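Putative aldehyde dehydrogenase (Burkholderia cenocepacia, PDB 4YWE) probably oxidises aldehydes to carboxylic acids with NAD or NADP as electron acceptor, as many members of the aldehyde dehydrogenase family do. Local coordinates at residues T143-H148 with T477-I482; I227-F232 with H250-L255; G286-S291 with P330-K335; Q338-F343 with E388-P393. One frame throughout, in Å; residues are numbered along the deposited sequence.

Contact 1: T143-H148 with T477-I482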
loop_
_atom_site.group_PDB
_atom_site.type_symbol
_atom_site.label_atom_id
_atom_site.label_comp_id
_atom_site.label_asym_id
_atom_site.label_seq_id
_atom_site.Cartn_x
_atom_site.Cartn_y
_atom_site.Cartn_z
ATOM N N THR A 143 -7.722 9.096 -5.368
ATOM C CA THR A 143 -8.777 8.112 -5.178
ATOM C C THR A 143 -9.225 8.101 -3.724
ATOM O O THR A 143 -8.413 8.264 -2.814
ATOM C CB THR A 143 -8.325 6.697 -5.582
ATOM O OG1 THR A 143 -7.345 6.221 -4.652
ATOM C CG2 THR A 143 -7.736 6.697 -6.989
ATOM N N VAL A 144 -10.522 7.914 -3.514
ATOM C CA VAL A 144 -11.078 7.863 -2.171
ATOM C C VAL A 144 -11.914 6.601 -2.017
ATOM O O VAL A 144 -12.668 6.231 -2.917
ATOM C CB VAL A 144 -11.912 9.120 -1.861
ATOM C CG1 VAL A 144 -11.001 10.319 -1.640
ATOM C CG2 VAL A 144 -12.900 9.395 -2.983
ATOM N N ARG A 145 -11.770 5.937 -0.877
ATOM C CA ARG A 145 -12.517 4.715 -0.615
ATOM C C ARG A 145 -13.729 5.031 0.251
ATOM O O ARG A 145 -13.623 5.186 1.466
ATOM C CB ARG A 145 -11.620 3.669 0.044
ATOM C CG ARG A 145 -10.430 3.298 -0.831
ATOM C CD ARG A 145 -9.575 2.193 -0.237
ATOM N NE ARG A 145 -8.400 1.941 -1.069
ATOM C CZ ARG A 145 -8.405 1.175 -2.155
ATOM N NH1 ARG A 145 -9.522 0.573 -2.542
ATOM N NH2 ARG A 145 -7.291 1.006 -2.855
ATOM N N GLU A 146 -14.883 5.133 -0.400
ATOM C CA GLU A 146 -16.113 5.542 0.265
ATOM C C GLU A 146 -16.971 4.341 0.621
ATOM O O GLU A 146 -16.967 3.342 -0.097
ATOM C CB GLU A 146 -16.904 6.493 -0.631
ATOM C CG GLU A 146 -16.142 7.733 -1.047
ATOM C CD GLU A 146 -16.843 8.476 -2.157
ATOM O OE1 GLU A 146 -17.534 7.814 -2.959
ATOM O OE2 GLU A 146 -16.712 9.716 -2.225
ATOM N N PRO A 147 -17.727 4.441 1.725
ATOM C CA PRO A 147 -18.650 3.365 2.097
ATOM C C PRO A 147 -19.693 3.127 1.011
ATOM O O PRO A 147 -19.990 4.043 0.244
ATOM C CB PRO A 147 -19.304 3.889 3.379
ATOM C CG PRO A 147 -19.144 5.374 3.308
ATOM C CD PRO A 147 -17.821 5.589 2.643
ATOM N N HIS A 148 -20.223 1.910 0.938
ATOM C CA HIS A 148 -21.288 1.605 -0.010
ATOM C C HIS A 148 -22.526 2.432 0.314
ATOM O O HIS A 148 -23.237 2.890 -0.580
ATOM C CB HIS A 148 -21.631 0.114 0.019
ATOM C CG HIS A 148 -20.512 -0.777 -0.417
ATOM N ND1 HIS A 148 -20.050 -0.811 -1.717
ATOM C CD2 HIS A 148 -19.769 -1.677 0.268
ATOM C CE1 HIS A 148 -19.068 -1.688 -1.809
ATOM N NE2 HIS A 148 -18.877 -2.228 -0.618
ATOM N N THR A 477 -16.106 -0.913 1.002
ATOM C CA THR A 477 -16.027 0.403 0.380
ATOM C C THR A 477 -16.019 0.272 -1.139
ATOM O O THR A 477 -15.887 -0.829 -1.675
ATOM C CB THR A 477 -14.770 1.193 0.826
ATOM O OG1 THR A 477 -13.585 0.463 0.481
ATOM C CG2 THR A 477 -14.796 1.453 2.329
ATOM N N ALA A 478 -16.177 1.400 -1.824
ATOM C CA ALA A 478 -16.098 1.445 -3.281
ATOM C C ALA A 478 -15.190 2.590 -3.705
ATOM O O ALA A 478 -15.299 3.701 -3.188
ATOM C CB ALA A 478 -17.475 1.601 -3.891
ATOM N N LEU A 479 -14.294 2.318 -4.647
ATOM C CA LEU A 479 -13.296 3.302 -5.045
ATOM C C LEU A 479 -13.882 4.370 -5.964
ATOM O O LEU A 479 -14.532 4.063 -6.966
ATOM C CB LEU A 479 -12.113 2.619 -5.734
ATOM C CG LEU A 479 -10.864 3.485 -5.911
ATOM C CD1 LEU A 479 -10.211 3.752 -4.564
ATOM C CD2 LEU A 479 -9.876 2.841 -6.872
ATOM N N LYS A 480 -13.652 5.627 -5.605
ATOM C CA LYS A 480 -13.998 6.751 -6.462
ATOM C C LYS A 480 -12.723 7.448 -6.918
ATOM O O LYS A 480 -11.877 7.803 -6.098
ATOM C CB LYS A 480 -14.913 7.741 -5.736
ATOM C CG LYS A 480 -15.129 9.043 -6.502
ATOM C CD LYS A 480 -15.861 10.084 -5.667
ATOM C CE LYS A 480 -17.323 9.721 -5.473
ATOM N NZ LYS A 480 -18.032 10.724 -4.630
ATOM N N THR A 481 -12.582 7.638 -8.224
ATOM C CA THR A 481 -11.407 8.315 -8.764
ATOM C C THR A 481 -11.740 9.754 -9.157
ATOM O O THR A 481 -12.720 10.010 -9.858
ATOM C CB THR A 481 -10.836 7.565 -9.981
ATOM O OG1 THR A 481 -10.549 6.211 -9.613
ATOM C CG2 THR A 481 -9.559 8.231 -10.473
ATOM N N ILE A 482 -10.920 10.690 -8.694
ATOM C CA ILE A 482 -11.134 12.104 -8.976
ATOM C C ILE A 482 -9.970 12.662 -9.785
ATOM O O ILE A 482 -8.842 12.735 -9.296
ATOM C CB ILE A 482 -11.332 12.901 -7.677
ATOM C CG1 ILE A 482 -12.502 12.322 -6.875
ATOM C CG2 ILE A 482 -11.554 14.377 -7.987
ATOM C CD1 ILE A 482 -12.671 12.938 -5.500
HETATM O O HOH W 1 -12.079 0.300 -1.819
HETATM O O HOH W 2 -17.139 5.421 -4.040
#

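Contact 2: I227-F232 with H250-L255. With MG (magnesium ion), chain L.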
loop_
_atom_site.group_PDB
_atom_site.type_symbol
_atom_site.label_atom_id
_atom_site.label_comp_id
_atom_site.label_asym_id
_atom_site.label_seq_id
_atom_site.Cartn_x
_atom_site.Cartn_y
_atom_site.Cartn_z
ATOM N N ILE A 227 -30.556 -1.298 -0.310
ATOM C CA ILE A 227 -29.289 -1.777 0.234
ATOM C C ILE A 227 -28.239 -1.728 -0.870
ATOM O O ILE A 227 -28.551 -1.964 -2.037
ATOM C CB ILE A 227 -29.446 -3.193 0.831
ATOM C CG1 ILE A 227 -30.413 -3.154 2.014
ATOM C CG2 ILE A 227 -28.103 -3.762 1.272
ATOM C CD1 ILE A 227 -30.672 -4.502 2.639
ATOM N N ASP A 228 -26.998 -1.412 -0.509
ATOM C CA ASP A 228 -25.953 -1.187 -1.503
ATOM C C ASP A 228 -24.930 -2.319 -1.562
ATOM O O ASP A 228 -24.193 -2.443 -2.537
ATOM C CB ASP A 228 -25.245 0.137 -1.219
ATOM C CG ASP A 228 -26.212 1.300 -1.122
ATOM O OD1 ASP A 228 -26.812 1.661 -2.157
ATOM O OD2 ASP A 228 -26.373 1.849 -0.011
ATOM N N HIS A 229 -24.890 -3.138 -0.517
ATOM C CA HIS A 229 -23.947 -4.251 -0.444
ATOM C C HIS A 229 -24.417 -5.269 0.586
ATOM O O HIS A 229 -24.950 -4.903 1.633
ATOM C CB HIS A 229 -22.542 -3.751 -0.096
ATOM C CG HIS A 229 -21.571 -4.846 0.223
ATOM N ND1 HIS A 229 -20.804 -5.467 -0.741
ATOM C CD2 HIS A 229 -21.243 -5.432 1.399
ATOM C CE1 HIS A 229 -20.047 -6.387 -0.173
ATOM N NE2 HIS A 229 -20.294 -6.386 1.125
ATOM N N ILE A 230 -24.218 -6.547 0.286
ATOM C CA ILE A 230 -24.663 -7.606 1.181
ATOM C C ILE A 230 -23.498 -8.489 1.606
ATOM O O ILE A 230 -22.712 -8.946 0.774
ATOM C CB ILE A 230 -25.771 -8.458 0.529
ATOM C CG1 ILE A 230 -26.981 -7.588 0.184
ATOM C CG2 ILE A 230 -26.182 -9.596 1.454
ATOM C CD1 ILE A 230 -28.119 -8.353 -0.456
ATOM N N SER A 231 -23.394 -8.722 2.910
ATOM C CA SER A 231 -22.416 -9.653 3.452
ATOM C C SER A 231 -23.119 -10.928 3.902
ATOM O O SER A 231 -23.823 -10.934 4.913
ATOM C CB SER A 231 -21.655 -9.020 4.618
ATOM O OG SER A 231 -20.775 -9.954 5.219
ATOM N N PHE A 232 -22.934 -12.006 3.146
ATOM C CA PHE A 232 -23.619 -13.258 3.440
ATOM C C PHE A 232 -22.680 -14.321 3.999
ATOM O O PHE A 232 -21.556 -14.488 3.526
ATOM C CB PHE A 232 -24.316 -13.799 2.187
ATOM C CG PHE A 232 -25.025 -15.110 2.407
ATOM C CD1 PHE A 232 -26.342 -15.134 2.837
ATOM C CD2 PHE A 232 -24.376 -16.315 2.186
ATOM C CE1 PHE A 232 -26.996 -16.334 3.043
ATOM C CE2 PHE A 232 -25.024 -17.517 2.392
ATOM C CZ PHE A 232 -26.337 -17.529 2.818
ATOM N N HIS A 250 -28.745 -5.175 -8.869
ATOM C CA HIS A 250 -27.305 -5.094 -9.121
ATOM C C HIS A 250 -26.519 -4.833 -7.838
ATOM O O HIS A 250 -25.563 -4.056 -7.827
ATOM C CB HIS A 250 -27.000 -4.009 -10.159
ATOM C CG HIS A 250 -27.678 -4.229 -11.475
ATOM N ND1 HIS A 250 -27.205 -5.120 -12.415
ATOM C CD2 HIS A 250 -28.798 -3.681 -12.005
ATOM C CE1 HIS A 250 -28.003 -5.108 -13.469
ATOM N NE2 HIS A 250 -28.976 -4.244 -13.245
ATOM N N VAL A 251 -26.927 -5.491 -6.758
ATOM C CA VAL A 251 -26.260 -5.342 -5.471
ATOM C C VAL A 251 -25.204 -6.428 -5.298
ATOM O O VAL A 251 -25.513 -7.618 -5.368
ATOM C CB VAL A 251 -27.273 -5.377 -4.313
ATOM C CG1 VAL A 251 -26.550 -5.384 -2.970
ATOM C CG2 VAL A 251 -28.226 -4.196 -4.412
ATOM N N PRO A 252 -23.948 -6.016 -5.068
ATOM C CA PRO A 252 -22.840 -6.953 -4.858
ATOM C C PRO A 252 -23.002 -7.756 -3.570
ATOM O O PRO A 252 -23.425 -7.208 -2.550
ATOM C CB PRO A 252 -21.615 -6.035 -4.784
ATOM C CG PRO A 252 -22.158 -4.723 -4.330
ATOM C CD PRO A 252 -23.516 -4.612 -4.957
ATOM N N VAL A 253 -22.674 -9.043 -3.624
ATOM C CA VAL A 253 -22.818 -9.920 -2.467
ATOM C C VAL A 253 -21.508 -10.631 -2.164
ATOM O O VAL A 253 -20.903 -11.240 -3.046
ATOM C CB VAL A 253 -23.943 -10.952 -2.683
ATOM C CG1 VAL A 253 -24.062 -11.870 -1.475
ATOM C CG2 VAL A 253 -25.262 -10.259 -2.958
ATOM N N THR A 254 -21.072 -10.551 -0.913
ATOM C CA THR A 254 -19.927 -11.329 -0.460
ATOM C C THR A 254 -20.423 -12.669 0.075
ATOM O O THR A 254 -21.331 -12.715 0.903
ATOM C CB THR A 254 -19.127 -10.590 0.625
ATOM O OG1 THR A 254 -18.518 -9.425 0.052
ATOM C CG2 THR A 254 -18.041 -11.490 1.198
ATOM N N LEU A 255 -19.835 -13.758 -0.413
ATOM C CA LEU A 255 -20.274 -15.096 -0.034
ATOM C C LEU A 255 -19.253 -15.816 0.838
ATOM O O LEU A 255 -18.183 -16.204 0.367
ATOM C CB LEU A 255 -20.563 -15.937 -1.281
ATOM C CG LEU A 255 -21.739 -15.515 -2.164
ATOM C CD1 LEU A 255 -21.883 -16.469 -3.335
ATOM C CD2 LEU A 255 -23.025 -15.463 -1.356
HETATM MG MG MG L . -24.746 -2.072 -7.899
HETATM O O HOH W 3 -17.887 -7.883 2.792
HETATM O O HOH W 4 -23.137 -1.163 -6.498
#

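Contact 3: G286-S291 with P330-K335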
loop_
_atom_site.group_PDB
_atom_site.type_symbol
_atom_site.label_atom_id
_atom_site.label_comp_id
_atom_site.label_asym_id
_atom_site.label_seq_id
_atom_site.Cartn_x
_atom_site.Cartn_y
_atom_site.Cartn_z
ATOM N N GLY A 286 -19.012 -28.290 17.972
ATOM C CA GLY A 286 -19.615 -29.504 17.452
ATOM C C GLY A 286 -19.415 -29.707 15.961
ATOM O O GLY A 286 -20.256 -30.300 15.287
ATOM N N GLY A 287 -18.300 -29.202 15.442
ATOM C CA GLY A 287 -18.004 -29.305 14.025
ATOM C C GLY A 287 -18.853 -28.389 13.164
ATOM O O GLY A 287 -18.772 -28.422 11.937
ATOM N N GLN A 288 -19.670 -27.566 13.814
ATOM C CA GLN A 288 -20.533 -26.624 13.116
ATOM C C GLN A 288 -19.762 -25.346 12.807
ATOM O O GLN A 288 -20.071 -24.270 13.323
ATOM C CB GLN A 288 -21.783 -26.327 13.948
ATOM C CG GLN A 288 -22.622 -27.568 14.236
ATOM C CD GLN A 288 -23.776 -27.296 15.181
ATOM O OE1 GLN A 288 -24.929 -27.605 14.876
ATOM N NE2 GLN A 288 -23.470 -26.727 16.343
ATOM N N THR A 289 -18.747 -25.491 11.961
ATOM C CA THR A 289 -17.874 -24.393 11.570
ATOM C C THR A 289 -17.540 -24.535 10.089
ATOM O O THR A 289 -17.202 -25.625 9.632
ATOM C CB THR A 289 -16.574 -24.380 12.399
ATOM O OG1 THR A 289 -16.892 -24.342 13.797
ATOM C CG2 THR A 289 -15.713 -23.178 12.039
ATOM N N CYS A 290 -17.648 -23.439 9.344
ATOM C CA CYS A 290 -17.375 -23.455 7.908
ATOM C C CYS A 290 -15.972 -23.975 7.595
ATOM O O CYS A 290 -15.783 -24.745 6.653
ATOM C CB CYS A 290 -17.548 -22.055 7.314
ATOM S SG CYS A 290 -19.248 -21.434 7.321
ATOM N N SER A 291 -14.998 -23.560 8.398
ATOM C CA SER A 291 -13.604 -23.911 8.153
ATOM C C SER A 291 -13.138 -25.076 9.019
ATOM O O SER A 291 -11.945 -25.212 9.291
ATOM C CB SER A 291 -12.703 -22.699 8.400
ATOM O OG SER A 291 -12.731 -22.319 9.765
ATOM N N PRO A 330 -24.396 -29.977 22.389
ATOM C CA PRO A 330 -25.372 -30.484 21.421
ATOM C C PRO A 330 -25.311 -29.730 20.099
ATOM O O PRO A 330 -24.681 -28.674 20.026
ATOM C CB PRO A 330 -26.708 -30.243 22.120
ATOM C CG PRO A 330 -26.458 -29.038 22.959
ATOM C CD PRO A 330 -25.034 -29.163 23.439
ATOM N N LEU A 331 -25.954 -30.268 19.067
ATOM C CA LEU A 331 -26.059 -29.566 17.795
ATOM C C LEU A 331 -27.206 -28.563 17.875
ATOM O O LEU A 331 -27.984 -28.585 18.826
ATOM C CB LEU A 331 -26.263 -30.550 16.643
ATOM C CG LEU A 331 -25.148 -31.589 16.489
ATOM C CD1 LEU A 331 -25.353 -32.436 15.241
ATOM C CD2 LEU A 331 -23.782 -30.915 16.468
ATOM N N ILE A 332 -27.309 -27.691 16.878
ATOM C CA ILE A 332 -28.196 -26.535 16.966
ATOM C C ILE A 332 -29.680 -26.925 16.981
ATOM O O ILE A 332 -30.486 -26.261 17.634
ATOM C CB ILE A 332 -27.895 -25.532 15.827
ATOM C CG1 ILE A 332 -28.622 -24.206 16.065
ATOM C CG2 ILE A 332 -28.244 -26.117 14.472
ATOM C CD1 ILE A 332 -28.213 -23.509 17.345
ATOM N N ASN A 333 -30.044 -28.000 16.284
ATOM C CA ASN A 333 -31.432 -28.461 16.277
ATOM C C ASN A 333 -31.569 -29.894 15.766
ATOM O O ASN A 333 -30.575 -30.566 15.490
ATOM C CB ASN A 333 -32.311 -27.520 15.441
ATOM C CG ASN A 333 -31.784 -27.309 14.032
ATOM O OD1 ASN A 333 -31.200 -28.207 13.427
ATOM N ND2 ASN A 333 -31.995 -26.109 13.502
ATOM N N ALA A 334 -32.811 -30.351 15.643
ATOM C CA ALA A 334 -33.098 -31.717 15.217
ATOM C C ALA A 334 -32.813 -31.922 13.733
ATOM O O ALA A 334 -32.395 -33.003 13.318
ATOM C CB ALA A 334 -34.544 -32.071 15.529
ATOM N N LYS A 335 -33.045 -30.883 12.936
ATOM C CA LYS A 335 -32.826 -30.956 11.495
ATOM C C LYS A 335 -31.352 -31.180 11.169
ATOM O O LYS A 335 -31.016 -31.927 10.250
ATOM C CB LYS A 335 -33.326 -29.682 10.811
HETATM O O HOH W 5 -24.960 -26.388 18.336
#

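Contact 4: Q338-F343 with E388-P393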
loop_
_atom_site.group_PDB
_atom_site.type_symbol
_atom_site.label_atom_id
_atom_site.label_comp_id
_atom_site.label_asym_id
_atom_site.label_seq_id
_atom_site.Cartn_x
_atom_site.Cartn_y
_atom_site.Cartn_z
ATOM N N GLN A 338 -30.272 -34.791 12.452
ATOM C CA GLN A 338 -30.697 -35.830 11.521
ATOM C C GLN A 338 -29.785 -35.862 10.298
ATOM O O GLN A 338 -29.511 -36.926 9.743
ATOM C CB GLN A 338 -32.150 -35.608 11.096
ATOM C CG GLN A 338 -32.703 -36.676 10.164
ATOM C CD GLN A 338 -32.829 -38.030 10.836
ATOM O OE1 GLN A 338 -32.327 -39.034 10.330
ATOM N NE2 GLN A 338 -33.505 -38.065 11.978
ATOM N N ARG A 339 -29.316 -34.689 9.886
ATOM C CA ARG A 339 -28.428 -34.580 8.735
ATOM C C ARG A 339 -27.101 -35.286 8.996
ATOM O O ARG A 339 -26.561 -35.957 8.116
ATOM C CB ARG A 339 -28.185 -33.111 8.382
ATOM C CG ARG A 339 -27.184 -32.903 7.260
ATOM C CD ARG A 339 -27.025 -31.432 6.918
ATOM N NE ARG A 339 -26.026 -31.225 5.874
ATOM C CZ ARG A 339 -26.275 -31.322 4.572
ATOM N NH1 ARG A 339 -27.495 -31.624 4.150
ATOM N NH2 ARG A 339 -25.304 -31.118 3.692
ATOM N N VAL A 340 -26.581 -35.133 10.210
ATOM C CA VAL A 340 -25.346 -35.799 10.606
ATOM C C VAL A 340 -25.573 -37.307 10.673
ATOM O O VAL A 340 -24.717 -38.092 10.263
ATOM C CB VAL A 340 -24.826 -35.258 11.954
ATOM C CG1 VAL A 340 -23.593 -36.031 12.402
ATOM C CG2 VAL A 340 -24.518 -33.773 11.846
ATOM N N TRP A 341 -26.736 -37.704 11.183
ATOM C CA TRP A 341 -27.105 -39.113 11.262
ATOM C C TRP A 341 -27.115 -39.768 9.884
ATOM O O TRP A 341 -26.701 -40.917 9.731
ATOM C CB TRP A 341 -28.479 -39.275 11.918
ATOM C CG TRP A 341 -28.474 -39.086 13.402
ATOM C CD1 TRP A 341 -27.384 -39.055 14.223
ATOM C CD2 TRP A 341 -29.617 -38.903 14.246
ATOM N NE1 TRP A 341 -27.779 -38.865 15.526
ATOM C CE2 TRP A 341 -29.145 -38.767 15.566
ATOM C CE3 TRP A 341 -30.995 -38.840 14.013
ATOM C CZ2 TRP A 341 -30.000 -38.574 16.649
ATOM C CZ3 TRP A 341 -31.842 -38.646 15.089
ATOM C CH2 TRP A 341 -31.342 -38.515 16.390
ATOM N N ASP A 342 -27.594 -39.033 8.886
ATOM C CA ASP A 342 -27.693 -39.557 7.529
ATOM C C ASP A 342 -26.312 -39.777 6.918
ATOM O O ASP A 342 -26.098 -40.743 6.186
ATOM C CB ASP A 342 -28.519 -38.618 6.649
ATOM C CG ASP A 342 -29.965 -38.527 7.097
ATOM O OD1 ASP A 342 -30.392 -39.380 7.903
ATOM O OD2 ASP A 342 -30.676 -37.609 6.640
ATOM N N PHE A 343 -25.381 -38.877 7.219
ATOM C CA PHE A 343 -24.000 -39.034 6.776
ATOM C C PHE A 343 -23.373 -40.285 7.381
ATOM O O PHE A 343 -22.777 -41.098 6.674
ATOM C CB PHE A 343 -23.164 -37.807 7.150
ATOM C CG PHE A 343 -23.195 -36.714 6.125
ATOM C CD1 PHE A 343 -22.366 -36.764 5.018
ATOM C CD2 PHE A 343 -24.041 -35.628 6.275
ATOM C CE1 PHE A 343 -22.386 -35.755 4.073
ATOM C CE2 PHE A 343 -24.065 -34.616 5.333
ATOM C CZ PHE A 343 -23.235 -34.679 4.233
ATOM N N GLU A 388 -18.836 -33.731 0.651
ATOM C CA GLU A 388 -19.856 -32.783 1.092
ATOM C C GLU A 388 -19.675 -32.383 2.554
ATOM O O GLU A 388 -19.177 -33.163 3.367
ATOM C CB GLU A 388 -21.254 -33.367 0.879
ATOM C CG GLU A 388 -21.567 -33.695 -0.574
ATOM C CD GLU A 388 -22.986 -34.193 -0.771
ATOM O OE1 GLU A 388 -23.767 -34.173 0.203
ATOM O OE2 GLU A 388 -23.319 -34.606 -1.902
ATOM N N GLU A 389 -20.087 -31.161 2.878
ATOM C CA GLU A 389 -19.967 -30.643 4.236
ATOM C C GLU A 389 -20.990 -31.291 5.161
ATOM O O GLU A 389 -22.184 -31.306 4.870
ATOM C CB GLU A 389 -20.135 -29.121 4.248
ATOM C CG GLU A 389 -19.899 -28.485 5.609
ATOM C CD GLU A 389 -19.921 -26.968 5.559
ATOM O OE1 GLU A 389 -20.932 -26.400 5.093
ATOM O OE2 GLU A 389 -18.926 -26.344 5.985
ATOM N N VAL A 390 -20.513 -31.822 6.281
ATOM C CA VAL A 390 -21.377 -32.495 7.242
ATOM C C VAL A 390 -21.944 -31.494 8.243
ATOM O O VAL A 390 -23.106 -31.592 8.643
ATOM C CB VAL A 390 -20.614 -33.620 7.967
ATOM C CG1 VAL A 390 -21.502 -34.293 9.007
ATOM C CG2 VAL A 390 -20.096 -34.636 6.962
ATOM N N PHE A 391 -21.117 -30.524 8.623
ATOM C CA PHE A 391 -21.436 -29.569 9.683
ATOM C C PHE A 391 -21.748 -30.313 10.978
ATOM O O PHE A 391 -22.701 -29.996 11.688
ATOM C CB PHE A 391 -22.598 -28.658 9.281
ATOM C CG PHE A 391 -22.293 -27.196 9.432
ATOM C CD1 PHE A 391 -21.284 -26.609 8.686
ATOM C CD2 PHE A 391 -23.009 -26.410 10.317
ATOM C CE1 PHE A 391 -20.994 -25.264 8.820
ATOM C CE2 PHE A 391 -22.723 -25.062 10.456
ATOM C CZ PHE A 391 -21.715 -24.490 9.707
ATOM N N GLY A 392 -20.926 -31.318 11.259
ATOM C CA GLY A 392 -20.998 -32.070 12.497
ATOM C C GLY A 392 -19.598 -32.436 12.945
ATOM O O GLY A 392 -18.631 -32.179 12.226
ATOM N N PRO A 393 -19.474 -33.045 14.131
ATOM C CA PRO A 393 -18.155 -33.396 14.662
ATOM C C PRO A 393 -17.605 -34.676 14.039
ATOM O O PRO A 393 -17.229 -35.601 14.756
ATOM C CB PRO A 393 -18.429 -33.581 16.152
ATOM C CG PRO A 393 -19.830 -34.103 16.192
ATOM C CD PRO A 393 -20.562 -33.459 15.037
#

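Contact 1: T143-H148 with T477-I482
An antiparallel ladder joins strands 139-155 and 477-485 in the protruding oligomerisation sheet, which also holds strand 130-133 and through which aldehyde dehydrogenases typically assemble. Val144 and Lys480 form a hydrogen-bonded pair, with Val144 N to Lys480 O and Lys480 N to Val144 O both 2.9 Å. At the next such pair, Ala478 N reaches Glu146 O at 2.7 Å, and Glu146 N returns to Ala478 O at 3.2 Å. On the face of Val144, Glu146 and Lys480, the lysine chain bends at chi3 (-72°), which turns NZ onto the syn lone pair of Glu146 OE2, 2.9 Å away. A water donates to Glu146 OE1 and Ala478 O. On the other face, Leu479 CD1 fits between Thr143 CB (3.6 Å) and Arg145 CG, and lies over one face of the guanidinium, whose edge binds a water shared with Thr477 OG1, itself hydrogen-bonded to Leu473 O. Lys480 NZ also donates to Ala433 O and Leu436 O of the second subunit. The aliphatic stems of Arg145 and Lys480 pack on Leu479 CD1 and Val144 CG2, one on each face, while the charged ends make salt bridges with Glu131 and Glu146; the latter carboxylate probably favours a protonated lysine.

Contact 2: I227-F232 with H250-L255
Strand 229-233, helix 236-246 and strand 253-256 make a beta-alpha-beta unit, and its two parallel strands meet here. Val251, just ahead of its strand, is a two-pronged bump: CG2 presses on Ile227 O at 3.3 Å while CG1 fills the hollow between the backbone at Asp228 and His229 and the CG1 of Ile230, 3.9 Å away. A chi1 of 173° puts CG1 anti to the backbone N and CG2 beside it, so each methyl meets its own target, a fit that suits a beta-branched residue. Pro252 brings CD against Asp228 O, and its CG approaches His229 ND1. Further along, Val253 straddles the step between two neighbours, CG2 against Ile230 CB and CG1 against Phe232 CB, and Leu255 CD2 reaches Phe232 CD2 at 3.9 Å. These apolar side chains face helix 236-246, where the small Ala246 touches both Ile230 and Val253. On the other face Thr254 OG1 lies at the edge of the His229 ring, near its plane and 3.4 Å from CE1; a water joins OG1 to NE2, and His148 stacks on the same imidazole. Backbone bonds from Ile230 N to Pro252 O, Thr254 N to Ile230 O and Phe232 N to Thr254 O set the register. Where His250 closes the preceding helix in a Schellman motif, the carbonyl oxygen His250 O binds the magnesium ion at 2.1 Å.

Contact 3: G286-S291 with P330-K335
Gln288 sends its amide straight across to the chain at Leu331 and Ile332: chi1 of -60° sets CG beside the backbone N, and chi2 of 174° keeps the chain extended beyond it. Gln288 OE1 therefore meets the backbone of 330-335, accepting from Ile332 N at 3.1 Å. The donor lies in the plane of the amide and on a lone pair, with a C=O...N angle of 124°. Gln288 NE2 donates to a water, at a modelled 2.5 Å that is doubtfully short, and that water donates to Pro330 O. Glutamine suits the place because one flat group can accept directly from one peptide and donate, through a water, to another. Apolar side chains flank the amide. Leu331 CD2 packs 3.8 Å from Gln288 CD and also touches Gly286 O, while Ile332 CG2 lies 3.7 Å from Gln288 OE1. Gly286 has a positive phi, and its bare alpha carbon makes room for Leu331 CD2. Gln288 is the centre of an inverse gamma turn, and 286-291 probably belongs to the cysteine signature region of the aldehyde dehydrogenase family. Asn333 follows at the N-cap, its OD1 accepting from Gln336 N, and Ile332 lies close to Asp185, a ligand of the bound calcium ion. The contact thus ties the loop between helix 271-283 and strand 293-299 to the residues leading into helix 334-349, with Trp157 touching both Gln288 and Ile332.

Contact 4: Q338-F343 with E388-P393
Val390 and Phe343 run past each other in opposite senses, with the valine CG2 methyl 3.8 Å from the ring centroid and only 14° off the ring normal, a CH-pi contact over the face. CG1 rests on the same ring at CD2 and CG, so both branches of the valine are used, as fits a beta-branched residue meeting a broad aromatic surface. At the far end of the ring, CZ comes to 3.6 Å from Glu389 O and approaches Glu388, whose carboxylate stands nearly perpendicular to the ring. Val340 CG2 packs 4.0 Å from Gly392 CA, where a bare alpha carbon gives the methyl room. Arg339 extends fully from CG to NE, with CG opposite the backbone N (chi1 176°), and this carries NH2 to within 3.3 Å of Glu389 O in a weak hydrogen bond. Phe343 CE2 lies over one guanidinium face of Arg339, offset toward its rim. Outside this shell, Arg384 forms a salt bridge with Glu388 OE1 and a cation-pi contact with Phe343, while Gly259 N binds Glu389 OE2. The whole is helix-on-loop packing: helix 334-349 lies on the loop that leads from helix 384-387 into strand 394-400, which runs parallel to its sheet neighbours 374-376 and 293-299.

How the contacts relate
The four contacts fall into two touching pairs. Contacts 1 and 2, with centres 16 Å apart, share the sheet in which strand 139-155 neighbours both 229-233 and 477-485, and both touch the second subunit. Contacts 3 and 4, 9 Å apart, share helix 334-349 and meet where Leu331 CD1 packs on Val340 CG2; no other chain reaches them. Contact 1 brings together distant parts of the sequence, and contacts 2, 3 and 4 follow one another in the 328 residues between its strands. Contact 1 lies at a subunit interface, contact 2 carries its sheet into the buried part of the subunit, and contacts 3 and 4, about 39 and 43 Å from contact 1 between centres, lie across the chain's centre from it.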